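Local structure of F-BAR domain only protein 1 (Danio rerio, 5JP2) at residues Q107-T110 with L111-R115; L183-D186 with H187-D191. The protein probably acts at an early step of clathrin-mediated endocytosis, its mu homology domain binding a peptide of Eps15, and may thereby regulate Bmp signalling. All coordinates share one frame; numbering follows the deposited sequence.

How the contacts relate
Both contacts are local, each made within one unbroken run of chain, and both belong to the muniscin mu homology domain, an elongated and mostly beta structure. Contact 1 (107-110 with 111-115) spans about two and a half turns of the helix 106-119; contact 2 (183-186 with 187-191) is the end of the strand 179-184 and the beta turn that follows it. They lie on opposite sides of the chain's centre, with centres 55 Å apart and nearest atoms about 40 Å apart, so neither touches the other. Their own centres stand 29 Å and 31 Å from the centre of the chain. The zinc ion is bound by His165 and Cys167, which belong to neither contact.

Contact 1 (Q107-T110 with L111-R115); sequences QALT and LHLQR
Four successive i to i+4 hydrogen bonds, from the amides of Leu111, His112, Leu113 and Gln114 back to the carbonyls of Gln107, Ala108, Leu109 and Thr110, make this a regular alpha helix; the shortest runs from His112 N to Ala108 O, 2.8 Å. One turn apart on the buried side, Leu109 and Leu113 meet at an oblique angle, with Leu109 CG 4.1 Å from Leu113 CD1. The CG of Leu109 stands opposite its own backbone N (chi1 180°), which carries the branch forward along the helix to its partner. Two leucines suit this side because they fill it with hydrocarbon. Thr110 and Gln114 pair likewise on a partly exposed side, where the methyl CG2 of Thr110 lies 3.4 Å from OE1 of Gln114. Threonine suits the place because it offers a methyl to Gln114 while its OG1 hydrogen-bonds the carbonyl of Met106. Gln114 CG packs 3.2 Å from Thr110 O, and the extended chain then brings the amide beside the methyl. Cutting Gln114 back to an alanine would probably leave the Thr110 methyl without the amide beside it and remove the CG packing on the carbonyl, though the backbone bond would stay. Phe59 of the helix 55-61 packs against Leu109, Thr110 and Leu113, while Thr60 touches Gln114; Tyr126 and Val128 of the strand 125-137 also touch Leu113, and Val128 reaches His112 as well.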
ATOM      1  N   GLN B 107      10.241  15.095 -24.534  1.00 36.89           N
ATOM      2  CA  GLN B 107      11.522  15.783 -24.428  0.50 62.72           C
ATOM      3  C   GLN B 107      11.998  15.830 -22.980  1.00 34.82           C
ATOM      4  O   GLN B 107      13.154  15.527 -22.687  1.00 41.54           O
ATOM      5  CB  GLN B 107      11.408  17.186 -25.033  0.50 61.37           C
ATOM      6  CG  GLN B 107      11.218  17.198 -26.553  0.50 55.19           C
ATOM      7  CD  GLN B 107      10.781  18.554 -27.093  0.50 50.78           C
ATOM      8  OE1 GLN B 107      11.571  19.297 -27.670  0.50 40.71           O
ATOM      9  NE2 GLN B 107       9.512  18.867 -26.927  0.50 52.77           N
ATOM     10  N   ALA B 108      11.113  16.191 -22.052  1.00 34.23           N
ATOM     11  CA  ALA B 108      11.477  16.162 -20.639  1.00 37.51           C
ATOM     12  C   ALA B 108      11.779  14.742 -20.175  1.00 29.34           C
ATOM     13  O   ALA B 108      12.774  14.501 -19.492  1.00 38.21           O
ATOM     14  CB  ALA B 108      10.364  16.778 -19.795  1.00 37.70           C
ATOM     15  N   LEU B 109      10.933  13.784 -20.553  1.00 31.92           N
ATOM     16  CA  LEU B 109      11.176  12.390 -20.190  1.00 31.77           C
ATOM     17  C   LEU B 109      12.534  11.914 -20.683  1.00 28.30           C
ATOM     18  O   LEU B 109      13.269  11.253 -19.943  1.00 33.13           O
ATOM     19  CB  LEU B 109      10.072  11.493 -20.745  1.00 29.60           C
ATOM     20  CG  LEU B 109      10.266  10.016 -20.414  1.00 27.73           C
ATOM     21  CD1 LEU B 109      10.267   9.822 -18.910  1.00 32.79           C
ATOM     22  CD2 LEU B 109       9.235   9.136 -21.081  1.00 20.66           C
ATOM     23  N   THR B 110      12.883  12.237 -21.929  1.00 29.15           N
ATOM     24  CA  THR B 110      14.194  11.868 -22.463  1.00 25.50           C
ATOM     25  C   THR B 110      15.317  12.427 -21.613  1.00 34.00           C
ATOM     26  O   THR B 110      16.255  11.709 -21.254  1.00 39.82           O
ATOM     27  CB  THR B 110      14.342  12.352 -23.902  1.00 34.21           C
ATOM     28  OG1 THR B 110      13.287  11.816 -24.697  1.00 37.13           O
ATOM     29  CG2 THR B 110      15.659  11.923 -24.469  1.00 40.76           C
ATOM     30  N   LEU B 111      15.267  13.727 -21.324  1.00 39.41           N
ATOM     31  CA  LEU B 111      16.298  14.338 -20.497  1.00 34.39           C
ATOM     32  C   LEU B 111      16.338  13.697 -19.123  1.00 43.12           C
ATOM     33  O   LEU B 111      17.415  13.490 -18.554  1.00 48.16           O
ATOM     34  CB  LEU B 111      16.053  15.837 -20.370  1.00 36.85           C
ATOM     35  CG  LEU B 111      16.304  16.633 -21.642  1.00 43.29           C
ATOM     36  CD1 LEU B 111      15.952  18.076 -21.445  1.00 43.30           C
ATOM     37  CD2 LEU B 111      17.751  16.502 -22.024  1.00 59.16           C
ATOM     38  N   HIS B 112      15.170  13.364 -18.579  1.00 33.81           N
ATOM     39  CA  HIS B 112      15.118  12.801 -17.236  1.00 33.29           C
ATOM     40  C   HIS B 112      15.797  11.446 -17.179  1.00 38.24           C
ATOM     41  O   HIS B 112      16.536  11.156 -16.236  1.00 41.55           O
ATOM     42  CB  HIS B 112      13.670  12.706 -16.769  1.00 38.79           C
ATOM     43  CG  HIS B 112      13.522  12.099 -15.416  1.00 38.81           C
ATOM     44  ND1 HIS B 112      13.520  12.848 -14.266  1.00 41.00           N
ATOM     45  CD2 HIS B 112      13.409  10.810 -15.027  1.00 49.24           C
ATOM     46  CE1 HIS B 112      13.398  12.050 -13.225  1.00 30.73           C
ATOM     47  NE2 HIS B 112      13.330  10.809 -13.658  1.00 41.49           N
ATOM     48  N   LEU B 113      15.550  10.595 -18.169  1.00 38.45           N
ATOM     49  CA  LEU B 113      16.204   9.297 -18.173  1.00 37.30           C
ATOM     50  C   LEU B 113      17.689   9.427 -18.463  1.00 36.29           C
ATOM     51  O   LEU B 113      18.490   8.689 -17.888  1.00 45.10           O
ATOM     52  CB  LEU B 113      15.524   8.369 -19.174  1.00 29.99           C
ATOM     53  CG  LEU B 113      14.048   8.119 -18.899  1.00 31.00           C
ATOM     54  CD1 LEU B 113      13.396   7.432 -20.073  1.00 32.46           C
ATOM     55  CD2 LEU B 113      13.847   7.331 -17.626  1.00 26.49           C
ATOM     56  N   GLN B 114      18.076  10.354 -19.346  1.00 56.03           N
ATOM     57  CA  GLN B 114      19.494  10.584 -19.607  1.00 45.49           C
ATOM     58  C   GLN B 114      20.228  10.904 -18.323  1.00 46.14           C
ATOM     59  O   GLN B 114      21.331  10.410 -18.093  1.00 48.16           O
ATOM     60  CB  GLN B 114      19.690  11.728 -20.599  1.00 62.30           C
ATOM     61  CG  GLN B 114      19.367  11.413 -22.035  1.00 66.03           C
ATOM     62  CD  GLN B 114      19.591  12.611 -22.941  1.00 66.84           C
ATOM     63  OE1 GLN B 114      18.959  12.745 -23.986  1.00 58.71           O
ATOM     64  NE2 GLN B 114      20.503  13.491 -22.540  1.00 84.54           N
ATOM     65  N   ARG B 115      19.622  11.723 -17.469  1.00 52.23           N
ATOM     66  CA  ARG B 115      20.258  12.044 -16.203  1.00 57.98           C
ATOM     67  C   ARG B 115      20.317  10.809 -15.325  1.00 53.78           C
ATOM     68  O   ARG B 115      21.359  10.497 -14.744  1.00 66.78           O
ATOM     69  CB  ARG B 115      19.507  13.168 -15.496  1.00 47.45           C
ATOM     70  CG  ARG B 115      20.113  13.545 -14.162  1.00 69.13           C
ATOM     71  CD  ARG B 115      19.408  14.746 -13.542  1.00 90.28           C
ATOM     72  NE  ARG B 115      19.838  15.010 -12.169  1.00 92.20           N
ATOM     73  CZ  ARG B 115      19.248  14.508 -11.087  1.00 93.84           C
ATOM     74  NH1 ARG B 115      19.705  14.800  -9.878  1.00 89.77           N
ATOM     75  NH2 ARG B 115      18.206  13.701 -11.212  1.00 82.59           N
TER

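Contact 2 (L183-D186 with H187-D191); sequences LPLD and HSATD
Leu185 spreads its isobutyl group over the methyl of Ala189, CG lying 3.8 Å from Ala189 CB, just before a type I beta turn that runs from Asp186 to Ala189. The turn leads the chain off the end of the strand 179-184 toward the strand 192-195, which belongs to a different sheet. Its closing bond, from Ala189 N to Asp186 O, is weak at 3.4 Å. With CG of Leu185 anti to its backbone N (chi1 -178°), both of its methyls come against Ala189 CB, and alanine suits the spot because its short side chain points back toward the leucine. Trp230 of the strand 223-231 touches both residues, so the pair packs the inward side of the loop, whose residues 186-188 are exposed. Trp200 NE1 hydrogen-bonds the carbonyl of Leu185, and Arg205 pairs with the same residue through the backbone, anchoring the residue before the turn to the strand 199-201 and the loop at Arg205.

Asp186, His187 and Ser188 can meet water with their polar groups, and aspartate and serine are common in turns because their short side chains can bond within them. Asp186 and His187 lie alongside each other and point the same way, their carboxylate and ring planes 41° apart. Asp186 OD1 sits 3.8 Å above one face of the His187 imidazole, displaced toward its rim. The other carboxylate oxygen engages the serine two places on: Ser188 OG donates to Asp186 OD2 over 3.2 Å, arriving on the anti side of that oxygen and 30° out of the carboxylate plane.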
ATOM      1  N   LEU B 183       0.344  -4.748  21.395  1.00 29.78           N
ATOM      2  CA  LEU B 183      -0.271  -4.080  22.537  1.00 30.42           C
ATOM      3  C   LEU B 183       0.843  -3.554  23.430  1.00 39.91           C
ATOM      4  O   LEU B 183       1.575  -4.357  24.032  1.00 42.82           O
ATOM      5  CB  LEU B 183      -1.179  -5.037  23.302  1.00 27.66           C
ATOM      6  CG  LEU B 183      -1.744  -4.559  24.631  1.00 32.29           C
ATOM      7  CD1 LEU B 183      -2.638  -3.348  24.455  1.00 36.46           C
ATOM      8  CD2 LEU B 183      -2.502  -5.678  25.257  1.00 44.83           C
ATOM      9  N   PRO B 184       1.037  -2.239  23.550  1.00 47.67           N
ATOM     10  CA  PRO B 184       2.110  -1.758  24.422  1.00 52.97           C
ATOM     11  C   PRO B 184       1.754  -1.989  25.878  1.00 40.13           C
ATOM     12  O   PRO B 184       0.609  -1.814  26.288  1.00 39.96           O
ATOM     13  CB  PRO B 184       2.201  -0.269  24.077  1.00 48.61           C
ATOM     14  CG  PRO B 184       0.883   0.072  23.602  1.00 43.23           C
ATOM     15  CD  PRO B 184       0.307  -1.128  22.929  1.00 47.97           C
ATOM     16  N   LEU B 185       2.742  -2.441  26.645  1.00 52.40           N
ATOM     17  CA  LEU B 185       2.574  -2.732  28.058  1.00 50.64           C
ATOM     18  C   LEU B 185       3.868  -2.421  28.787  1.00 41.93           C
ATOM     19  O   LEU B 185       4.933  -2.895  28.386  1.00 44.54           O
ATOM     20  CB  LEU B 185       2.196  -4.195  28.251  1.00 54.67           C
ATOM     21  CG  LEU B 185       1.936  -4.628  29.680  1.00 43.68           C
ATOM     22  CD1 LEU B 185       0.772  -3.841  30.218  1.00 53.30           C
ATOM     23  CD2 LEU B 185       1.638  -6.089  29.700  1.00 42.65           C
ATOM     24  N   ASP B 186       3.764  -1.726  29.910  1.00 49.90           N
ATOM     25  CA  ASP B 186       4.960  -1.309  30.620  1.00 57.40           C
ATOM     26  C   ASP B 186       5.622  -2.490  31.328  1.00 46.68           C
ATOM     27  O   ASP B 186       5.013  -3.537  31.550  1.00 46.40           O
ATOM     28  CB  ASP B 186       4.596  -0.212  31.620  1.00 75.24           C
ATOM     29  CG  ASP B 186       5.805   0.460  32.224  1.00 60.46           C
ATOM     30  OD1 ASP B 186       6.796   0.673  31.498  1.00 64.66           O
ATOM     31  OD2 ASP B 186       5.761   0.778  33.427  1.00 78.86           O
ATOM     32  N   HIS B 187       6.875  -2.287  31.739  1.00 45.86           N
ATOM     33  CA  HIS B 187       7.630  -3.355  32.380  1.00 45.69           C
ATOM     34  C   HIS B 187       7.243  -3.550  33.837  1.00 47.45           C
ATOM     35  O   HIS B 187       7.773  -4.449  34.486  1.00 60.99           O
ATOM     36  CB  HIS B 187       9.132  -3.095  32.261  1.00 55.49           C
ATOM     37  CG  HIS B 187       9.578  -1.815  32.887  1.00 60.11           C
ATOM     38  ND1 HIS B 187       9.392  -1.537  34.222  1.00 55.89           N
ATOM     39  CD2 HIS B 187      10.210  -0.740  32.365  1.00 67.74           C
ATOM     40  CE1 HIS B 187       9.879  -0.341  34.493  1.00 60.64           C
ATOM     41  NE2 HIS B 187      10.383   0.163  33.383  1.00 61.61           N
ATOM     42  N   SER B 188       6.361  -2.722  34.369  1.00 48.53           N
ATOM     43  CA  SER B 188       5.870  -2.848  35.730  1.00 54.12           C
ATOM     44  C   SER B 188       4.672  -3.776  35.844  1.00 52.78           C
ATOM     45  O   SER B 188       4.134  -3.936  36.939  1.00 63.07           O
ATOM     46  CB  SER B 188       5.495  -1.476  36.278  1.00 60.96           C
ATOM     47  OG  SER B 188       4.312  -1.009  35.666  1.00 66.48           O
ATOM     48  N   ALA B 189       4.229  -4.370  34.744  1.00 44.68           N
ATOM     49  CA  ALA B 189       3.045  -5.211  34.746  1.00 47.40           C
ATOM     50  C   ALA B 189       3.398  -6.625  35.184  1.00 52.48           C
ATOM     51  O   ALA B 189       4.490  -7.122  34.909  1.00 42.51           O
ATOM     52  CB  ALA B 189       2.397  -5.232  33.368  1.00 63.56           C
ATOM     53  N   THR B 190       2.470  -7.264  35.896  1.00 59.46           N
ATOM     54  CA  THR B 190       2.682  -8.611  36.413  1.00 70.75           C
ATOM     55  C   THR B 190       1.432  -9.447  36.188  1.00 61.74           C
ATOM     56  O   THR B 190       0.371  -8.929  35.846  1.00 71.14           O
ATOM     57  CB  THR B 190       3.002  -8.602  37.913  1.00 76.80           C
ATOM     58  OG1 THR B 190       1.987  -7.872  38.607  1.00 76.35           O
ATOM     59  CG2 THR B 190       4.343  -7.943  38.174  1.00 54.95           C
ATOM     60  N   ASP B 191       1.573 -10.758  36.393  1.00 64.49           N
ATOM     61  CA  ASP B 191       0.463 -11.708  36.286  1.00 78.71           C
ATOM     62  C   ASP B 191      -0.087 -11.736  34.866  1.00 68.15           C
ATOM     63  O   ASP B 191      -1.293 -11.653  34.630  1.00 84.60           O
ATOM     64  CB  ASP B 191      -0.638 -11.384  37.292  1.00 94.29           C
ATOM     65  CG  ASP B 191      -0.157 -11.464  38.719  1.00109.82           C
ATOM     66  OD1 ASP B 191       0.513 -10.511  39.167  1.00121.76           O
ATOM     67  OD2 ASP B 191      -0.447 -12.475  39.391  1.00129.39           O
TER